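Local coordinates for protein acyl-coenzyme A oxidase 1 (Yarrowia lipolytica, PDB 5Y9D) that oxidises acyl-CoA esters with molecular oxygen to 2-trans-enoyl-CoAs and hydrogen peroxide, using FAD, in peroxisomal fatty acid beta-oxidation, at residues 357-369 with 633-647. Numbering follows the deposited sequence.
Sequences HQRRLLPLLAYCY and CVAVRDQVIGLTDAF. With FAD (flavin-adenine dinucleotide), chain D.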
loop_
_atom_site.group_PDB
_atom_site.type_symbol
_atom_site.label_atom_id
_atom_site.label_comp_id
_atom_site.label_asym_id
_atom_site.label_seq_id
_atom_site.Cartn_x
_atom_site.Cartn_y
_atom_site.Cartn_z
ATOM N N HIS A 357 -11.657 -14.356 -7.507
ATOM C CA HIS A 357 -11.817 -13.666 -6.241
ATOM C C HIS A 357 -11.390 -14.596 -5.129
ATOM O O HIS A 357 -10.777 -14.165 -4.154
ATOM C CB HIS A 357 -13.271 -13.224 -6.085
ATOM C CG HIS A 357 -13.463 -12.060 -5.164
ATOM N ND1 HIS A 357 -13.330 -10.754 -5.580
ATOM C CD2 HIS A 357 -13.803 -12.005 -3.859
ATOM C CE1 HIS A 357 -13.568 -9.943 -4.567
ATOM N NE2 HIS A 357 -13.851 -10.680 -3.510
ATOM N N GLN A 358 -11.670 -15.881 -5.298
ATOM C CA GLN A 358 -11.245 -16.871 -4.337
ATOM C C GLN A 358 -9.724 -16.887 -4.286
ATOM O O GLN A 358 -9.103 -16.807 -3.208
ATOM C CB GLN A 358 -11.758 -18.257 -4.734
ATOM C CG GLN A 358 -13.274 -18.333 -4.895
ATOM C CD GLN A 358 -13.780 -19.742 -5.119
ATOM O OE1 GLN A 358 -13.011 -20.673 -5.316
ATOM N NE2 GLN A 358 -15.089 -19.899 -5.103
ATOM N N ARG A 359 -9.092 -16.952 -5.446
ATOM C CA ARG A 359 -7.643 -16.986 -5.416
ATOM C C ARG A 359 -7.027 -15.632 -4.962
ATOM O O ARG A 359 -5.922 -15.611 -4.458
ATOM C CB ARG A 359 -7.071 -17.516 -6.726
ATOM C CG ARG A 359 -6.588 -16.460 -7.684
ATOM C CD ARG A 359 -6.159 -17.105 -8.996
ATOM N NE ARG A 359 -4.992 -17.981 -8.865
ATOM C CZ ARG A 359 -5.002 -19.307 -8.997
ATOM N NH1 ARG A 359 -3.870 -19.973 -8.877
ATOM N NH2 ARG A 359 -6.116 -19.974 -9.249
ATOM N N ARG A 360 -7.741 -14.519 -5.092
ATOM C CA ARG A 360 -7.242 -13.288 -4.515
ATOM C C ARG A 360 -7.247 -13.398 -2.991
ATOM O O ARG A 360 -6.262 -12.995 -2.351
ATOM C CB ARG A 360 -8.047 -12.070 -4.945
ATOM C CG ARG A 360 -7.884 -11.682 -6.403
ATOM C CD ARG A 360 -9.064 -10.817 -6.847
ATOM N NE ARG A 360 -9.036 -9.530 -6.172
ATOM C CZ ARG A 360 -9.803 -8.483 -6.467
ATOM N NH1 ARG A 360 -10.724 -8.537 -7.429
ATOM N NH2 ARG A 360 -9.642 -7.361 -5.775
ATOM N N LEU A 361 -8.299 -13.985 -2.404
ATOM C CA LEU A 361 -8.443 -13.888 -0.945
ATOM C C LEU A 361 -8.089 -15.111 -0.112
ATOM O O LEU A 361 -7.479 -14.975 0.942
ATOM C CB LEU A 361 -9.842 -13.431 -0.582
ATOM C CG LEU A 361 -10.209 -12.066 -1.177
ATOM C CD1 LEU A 361 -11.669 -11.772 -0.862
ATOM C CD2 LEU A 361 -9.287 -10.947 -0.688
ATOM N N LEU A 362 -8.479 -16.290 -0.574
ATOM C CA LEU A 362 -8.386 -17.488 0.259
ATOM C C LEU A 362 -6.942 -17.916 0.560
ATOM O O LEU A 362 -6.623 -18.397 1.657
ATOM C CB LEU A 362 -9.191 -18.614 -0.385
ATOM C CG LEU A 362 -10.698 -18.297 -0.480
ATOM C CD1 LEU A 362 -11.487 -19.517 -0.935
ATOM C CD2 LEU A 362 -11.268 -17.788 0.845
ATOM N N PRO A 363 -6.035 -17.703 -0.392
ATOM C CA PRO A 363 -4.670 -18.042 -0.014
ATOM C C PRO A 363 -4.146 -17.103 1.055
ATOM O O PRO A 363 -3.453 -17.525 1.972
ATOM C CB PRO A 363 -3.886 -17.901 -1.315
ATOM C CG PRO A 363 -4.931 -17.871 -2.419
ATOM C CD PRO A 363 -6.163 -17.297 -1.796
ATOM N N LEU A 364 -4.500 -15.839 0.939
ATOM C CA LEU A 364 -4.235 -14.871 1.988
ATOM C C LEU A 364 -4.899 -15.301 3.315
ATOM O O LEU A 364 -4.275 -15.196 4.390
ATOM C CB LEU A 364 -4.655 -13.453 1.532
ATOM C CG LEU A 364 -4.095 -12.980 0.170
ATOM C CD1 LEU A 364 -4.638 -11.619 -0.231
ATOM C CD2 LEU A 364 -2.567 -12.967 0.118
ATOM N N LEU A 365 -6.114 -15.856 3.258
ATOM C CA LEU A 365 -6.695 -16.464 4.486
ATOM C C LEU A 365 -5.792 -17.545 5.104
ATOM O O LEU A 365 -5.610 -17.609 6.307
ATOM C CB LEU A 365 -8.091 -17.043 4.258
ATOM C CG LEU A 365 -8.736 -17.633 5.526
ATOM C CD1 LEU A 365 -8.824 -16.607 6.657
ATOM C CD2 LEU A 365 -10.118 -18.197 5.239
ATOM N N ALA A 366 -5.238 -18.396 4.267
ATOM C CA ALA A 366 -4.318 -19.411 4.748
ATOM C C ALA A 366 -3.021 -18.792 5.277
ATOM O O ALA A 366 -2.553 -19.160 6.360
ATOM C CB ALA A 366 -4.038 -20.413 3.664
ATOM N N TYR A 367 -2.491 -17.819 4.558
ATOM C CA TYR A 367 -1.299 -17.074 5.011
ATOM C C TYR A 367 -1.564 -16.641 6.429
ATOM O O TYR A 367 -0.808 -16.955 7.345
ATOM C CB TYR A 367 -1.026 -15.822 4.126
ATOM C CG TYR A 367 0.367 -15.234 4.177
ATOM C CD1 TYR A 367 1.263 -15.555 5.188
ATOM C CD2 TYR A 367 0.795 -14.331 3.210
ATOM C CE1 TYR A 367 2.542 -15.026 5.226
ATOM C CE2 TYR A 367 2.076 -13.796 3.239
ATOM C CZ TYR A 367 2.935 -14.145 4.271
ATOM O OH TYR A 367 4.211 -13.631 4.355
ATOM N N CYS A 368 -2.657 -15.910 6.601
ATOM C CA CYS A 368 -3.043 -15.379 7.896
ATOM C C CYS A 368 -3.063 -16.465 8.962
ATOM O O CYS A 368 -2.397 -16.317 9.982
ATOM C CB CYS A 368 -4.408 -14.690 7.788
ATOM S SG CYS A 368 -4.983 -14.155 9.399
ATOM N N TYR A 369 -3.789 -17.568 8.745
ATOM C CA TYR A 369 -3.793 -18.686 9.758
ATOM C C TYR A 369 -2.361 -19.069 10.107
ATOM O O TYR A 369 -2.054 -19.290 11.269
ATOM C CB TYR A 369 -4.544 -19.959 9.272
ATOM C CG TYR A 369 -6.025 -20.051 9.607
ATOM C CD1 TYR A 369 -6.937 -19.174 9.066
ATOM C CD2 TYR A 369 -6.507 -21.014 10.463
ATOM C CE1 TYR A 369 -8.284 -19.252 9.370
ATOM C CE2 TYR A 369 -7.857 -21.091 10.793
ATOM C CZ TYR A 369 -8.742 -20.231 10.221
ATOM O OH TYR A 369 -10.093 -20.319 10.512
ATOM N N CYS A 633 -9.197 -23.909 -3.217
ATOM C CA CYS A 633 -9.932 -22.664 -3.043
ATOM C C CYS A 633 -11.419 -22.992 -2.953
ATOM O O CYS A 633 -12.112 -22.585 -2.015
ATOM C CB CYS A 633 -9.676 -21.706 -4.217
ATOM S SG CYS A 633 -8.117 -20.756 -4.234
ATOM N N VAL A 634 -11.899 -23.751 -3.926
ATOM C CA VAL A 634 -13.299 -24.134 -3.978
ATOM C C VAL A 634 -13.682 -24.842 -2.693
ATOM O O VAL A 634 -14.738 -24.588 -2.120
ATOM C CB VAL A 634 -13.591 -25.053 -5.190
ATOM C CG1 VAL A 634 -15.002 -25.619 -5.118
ATOM C CG2 VAL A 634 -13.420 -24.285 -6.493
ATOM N N ALA A 635 -12.830 -25.721 -2.222
ATOM C CA ALA A 635 -13.130 -26.406 -0.960
ATOM C C ALA A 635 -13.086 -25.461 0.252
ATOM O O ALA A 635 -13.893 -25.570 1.162
ATOM C CB ALA A 635 -12.180 -27.569 -0.757
ATOM N N VAL A 636 -12.131 -24.543 0.281
ATOM C CA VAL A 636 -12.056 -23.584 1.394
ATOM C C VAL A 636 -13.173 -22.540 1.327
ATOM O O VAL A 636 -13.663 -22.094 2.359
ATOM C CB VAL A 636 -10.697 -22.897 1.411
ATOM C CG1 VAL A 636 -10.767 -21.555 2.079
ATOM C CG2 VAL A 636 -9.682 -23.817 2.089
ATOM N N ARG A 637 -13.558 -22.168 0.110
ATOM C CA ARG A 637 -14.656 -21.251 -0.089
ATOM C C ARG A 637 -15.950 -21.736 0.547
ATOM O O ARG A 637 -16.706 -20.921 1.081
ATOM C CB ARG A 637 -14.861 -20.900 -1.577
ATOM C CG ARG A 637 -16.066 -19.993 -1.885
ATOM C CD ARG A 637 -17.253 -20.874 -2.245
ATOM N NE ARG A 637 -18.545 -20.230 -2.460
ATOM C CZ ARG A 637 -19.361 -19.776 -1.505
ATOM N NH1 ARG A 637 -20.547 -19.277 -1.861
ATOM N NH2 ARG A 637 -19.005 -19.797 -0.210
ATOM N N ASP A 638 -16.204 -23.038 0.531
ATOM C CA ASP A 638 -17.459 -23.536 1.094
ATOM C C ASP A 638 -17.586 -23.174 2.583
ATOM O O ASP A 638 -18.704 -23.013 3.066
ATOM C CB ASP A 638 -17.633 -25.060 0.880
ATOM C CG ASP A 638 -19.050 -25.569 1.288
ATOM O OD1 ASP A 638 -20.066 -25.076 0.755
ATOM O OD2 ASP A 638 -19.153 -26.480 2.138
ATOM N N GLN A 639 -16.455 -23.063 3.280
ATOM C CA GLN A 639 -16.417 -22.838 4.730
ATOM C C GLN A 639 -15.892 -21.446 5.171
ATOM O O GLN A 639 -15.549 -21.276 6.338
ATOM C CB GLN A 639 -15.529 -23.902 5.402
ATOM C CG GLN A 639 -15.938 -25.370 5.246
ATOM C CD GLN A 639 -17.201 -25.724 6.020
ATOM O OE1 GLN A 639 -17.201 -25.821 7.264
ATOM N NE2 GLN A 639 -18.295 -25.935 5.281
ATOM N N VAL A 640 -15.819 -20.459 4.272
ATOM C CA VAL A 640 -15.158 -19.208 4.616
ATOM C C VAL A 640 -15.709 -18.538 5.848
ATOM O O VAL A 640 -14.924 -17.917 6.617
ATOM C CB VAL A 640 -15.209 -18.134 3.527
ATOM C CG1 VAL A 640 -14.041 -18.304 2.593
ATOM C CG2 VAL A 640 -16.548 -18.094 2.786
ATOM N N ILE A 641 -17.023 -18.599 5.995
ATOM C CA ILE A 641 -17.711 -18.003 7.114
ATOM C C ILE A 641 -17.304 -18.663 8.413
ATOM O O ILE A 641 -17.161 -17.999 9.412
ATOM C CB ILE A 641 -19.231 -18.005 6.923
ATOM C CG1 ILE A 641 -19.600 -17.187 5.698
ATOM C CG2 ILE A 641 -19.921 -17.398 8.120
ATOM C CD1 ILE A 641 -18.986 -15.812 5.690
ATOM N N GLY A 642 -17.135 -19.975 8.402
ATOM C CA GLY A 642 -16.654 -20.649 9.583
ATOM C C GLY A 642 -15.257 -20.261 10.013
ATOM O O GLY A 642 -15.054 -19.973 11.162
ATOM N N LEU A 643 -14.306 -20.201 9.094
ATOM C CA LEU A 643 -12.924 -19.827 9.425
ATOM C C LEU A 643 -12.724 -18.370 9.892
ATOM O O LEU A 643 -12.022 -18.043 10.902
ATOM C CB LEU A 643 -12.036 -20.179 8.239
ATOM C CG LEU A 643 -12.391 -21.570 7.712
ATOM C CD1 LEU A 643 -11.969 -21.783 6.277
ATOM C CD2 LEU A 643 -11.829 -22.663 8.598
ATOM N N THR A 644 -13.401 -17.497 9.172
ATOM C CA THR A 644 -13.464 -16.110 9.539
ATOM C C THR A 644 -14.183 -15.930 10.873
ATOM O O THR A 644 -13.796 -15.104 11.664
ATOM C CB THR A 644 -14.020 -15.247 8.394
ATOM O OG1 THR A 644 -15.195 -15.841 7.854
ATOM C CG2 THR A 644 -13.016 -15.178 7.300
ATOM N N ASP A 645 -15.232 -16.708 11.104
ATOM C CA ASP A 645 -15.991 -16.670 12.346
ATOM C C ASP A 645 -15.075 -17.120 13.464
ATOM O O ASP A 645 -15.157 -16.671 14.591
ATOM C CB ASP A 645 -17.230 -17.564 12.257
ATOM C CG ASP A 645 -18.434 -16.857 11.647
ATOM O OD1 ASP A 645 -18.396 -15.637 11.450
ATOM O OD2 ASP A 645 -19.428 -17.531 11.354
ATOM N N ALA A 646 -14.219 -18.054 13.090
ATOM C CA ALA A 646 -13.250 -18.747 13.917
ATOM C C ALA A 646 -12.239 -17.788 14.483
ATOM O O ALA A 646 -11.664 -18.052 15.526
ATOM C CB ALA A 646 -12.551 -19.821 13.116
ATOM N N PHE A 647 -12.036 -16.667 13.805
ATOM C CA PHE A 647 -11.208 -15.618 14.449
ATOM C C PHE A 647 -11.698 -15.099 15.835
ATOM O O PHE A 647 -10.887 -14.756 16.672
ATOM C CB PHE A 647 -10.925 -14.458 13.504
ATOM C CG PHE A 647 -10.109 -14.844 12.329
ATOM C CD1 PHE A 647 -9.068 -15.718 12.476
ATOM C CD2 PHE A 647 -10.398 -14.356 11.081
ATOM C CE1 PHE A 647 -8.313 -16.095 11.399
ATOM C CE2 PHE A 647 -9.651 -14.729 9.998
ATOM C CZ PHE A 647 -8.607 -15.599 10.156
HETATM P PA FAD D . -17.808 -4.068 -7.860
HETATM O O1A FAD D . -18.902 -4.587 -7.020
HETATM O O2A FAD D . -17.973 -3.922 -9.305
HETATM O O5B FAD D . -16.584 -5.003 -7.573
HETATM C C5B FAD D . -16.409 -5.625 -6.318
HETATM C C4B FAD D . -15.222 -6.561 -6.368
HETATM O O4B FAD D . -15.601 -7.784 -6.984
HETATM C C3B FAD D . -14.090 -5.970 -7.179
HETATM O O3B FAD D . -12.871 -6.186 -6.497
HETATM C C2B FAD D . -14.106 -6.738 -8.476
HETATM O O2B FAD D . -12.803 -7.035 -8.954
HETATM C C1B FAD D . -14.835 -8.019 -8.154
HETATM N N9A FAD D . -15.652 -8.373 -9.329
HETATM C C8A FAD D . -16.680 -7.688 -9.821
HETATM N N7A FAD D . -17.173 -8.294 -10.912
HETATM C C5A FAD D . -16.440 -9.387 -11.141
HETATM C C6A FAD D . -16.403 -10.486 -12.130
HETATM N N6A FAD D . -17.284 -10.549 -13.131
HETATM N N1A FAD D . -15.467 -11.429 -12.005
HETATM C C2A FAD D . -14.586 -11.389 -11.018
HETATM N N3A FAD D . -14.562 -10.435 -10.096
HETATM C C4A FAD D . -15.438 -9.425 -10.094
HETATM N N1 FAD D . -19.175 6.700 -9.817
HETATM C C2 FAD D . -19.843 7.615 -10.515
HETATM O O2 FAD D . -20.752 7.242 -11.243
HETATM N N3 FAD D . -19.578 8.904 -10.450
HETATM C C4 FAD D . -18.612 9.367 -9.690
HETATM O O4 FAD D . -18.396 10.569 -9.656
HETATM C C4X FAD D . -17.819 8.435 -8.890
HETATM N N5 FAD D . -16.827 8.844 -8.104
HETATM C C5X FAD D . -16.130 7.963 -7.388
HETATM C C6 FAD D . -15.128 8.427 -6.578
HETATM C C7 FAD D . -14.399 7.549 -5.831
HETATM C C7M FAD D . -13.300 8.063 -4.958
HETATM C C8 FAD D . -14.698 6.107 -5.898
HETATM C C8M FAD D . -13.894 5.154 -5.074
HETATM C C9 FAD D . -15.702 5.633 -6.714
HETATM C C9A FAD D . -16.434 6.521 -7.458
HETATM N N10 FAD D . -17.459 6.073 -8.289
HETATM C C10 FAD D . -18.171 7.026 -9.006
HETATM C "C1'" FAD D . -17.807 4.662 -8.380
HETATM C "C2'" FAD D . -16.696 3.825 -8.959
HETATM O "O2'" FAD D . -16.804 3.936 -10.358
HETATM C "C3'" FAD D . -16.895 2.378 -8.558
HETATM O "O3'" FAD D . -16.210 2.172 -7.342
HETATM C "C4'" FAD D . -16.368 1.384 -9.579
HETATM O "O4'" FAD D . -16.697 1.809 -10.895
HETATM C "C5'" FAD D . -16.997 0.023 -9.400
HETATM O "O5'" FAD D . -16.806 -0.422 -8.079
HETATM P P FAD D . -17.894 -1.282 -7.381
HETATM O O1P FAD D . -18.052 -0.763 -6.033
HETATM O O2P FAD D . -19.048 -1.367 -8.274
HETATM O O3P FAD D . -17.240 -2.707 -7.271
#
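Tyr369 OH makes a weak and somewhat doubtful hydrogen bond to Leu643 O, 3.0 Å away, since that carbonyl is not securely placed; the hydroxyl also touches Leu643 CB and Ala646 CB. CD1 and CE1 of the tyrosine ring meet Phe647 obliquely, CE1 to CZ 3.8 Å, with the two planes inclined at 47°. Phe647 CZ also takes Leu365 CD1 at 3.6 Å and, coming in at a slant, Cys368 SG at 4.0 Å from CZ, a Cys sulfur-aromatic contact. Leu365 holds CG anti to the backbone N (chi1 -178°), which carries the branch towards 640-647, where CD1 meets Phe647 and CD2 lies near Leu643. An alanine in place of Tyr369 would take away the ring, and is likely to open a gap beside Phe647.

Farther back along the helix, Leu362 fits between the two helices of 633-647: CD1 rests on Val636 CG1, while CD2 presses on Val640 CG1 at 3.3 Å. Beyond it the extended Gln358 crosses the aliphatic part of Arg637 at a slant, NE2 to CG 3.4 Å, and that nitrogen is hydrogen-bonded to Ile352 O. The Arg637 guanidinium turns away to salt bridges with Asp353 and Glu36.

Segment 357-369 runs at 71° to 633-637 and more nearly parallel to 640-646. The same helix carries Arg360, which takes no part in this packing and whose NH1 hydrogen-bonds FAD O2B of the adenosine ribose. The contact itself is a buried helix-helix interface joining the C-alpha1 region to the C-terminal helical region of an acyl-CoA oxidase.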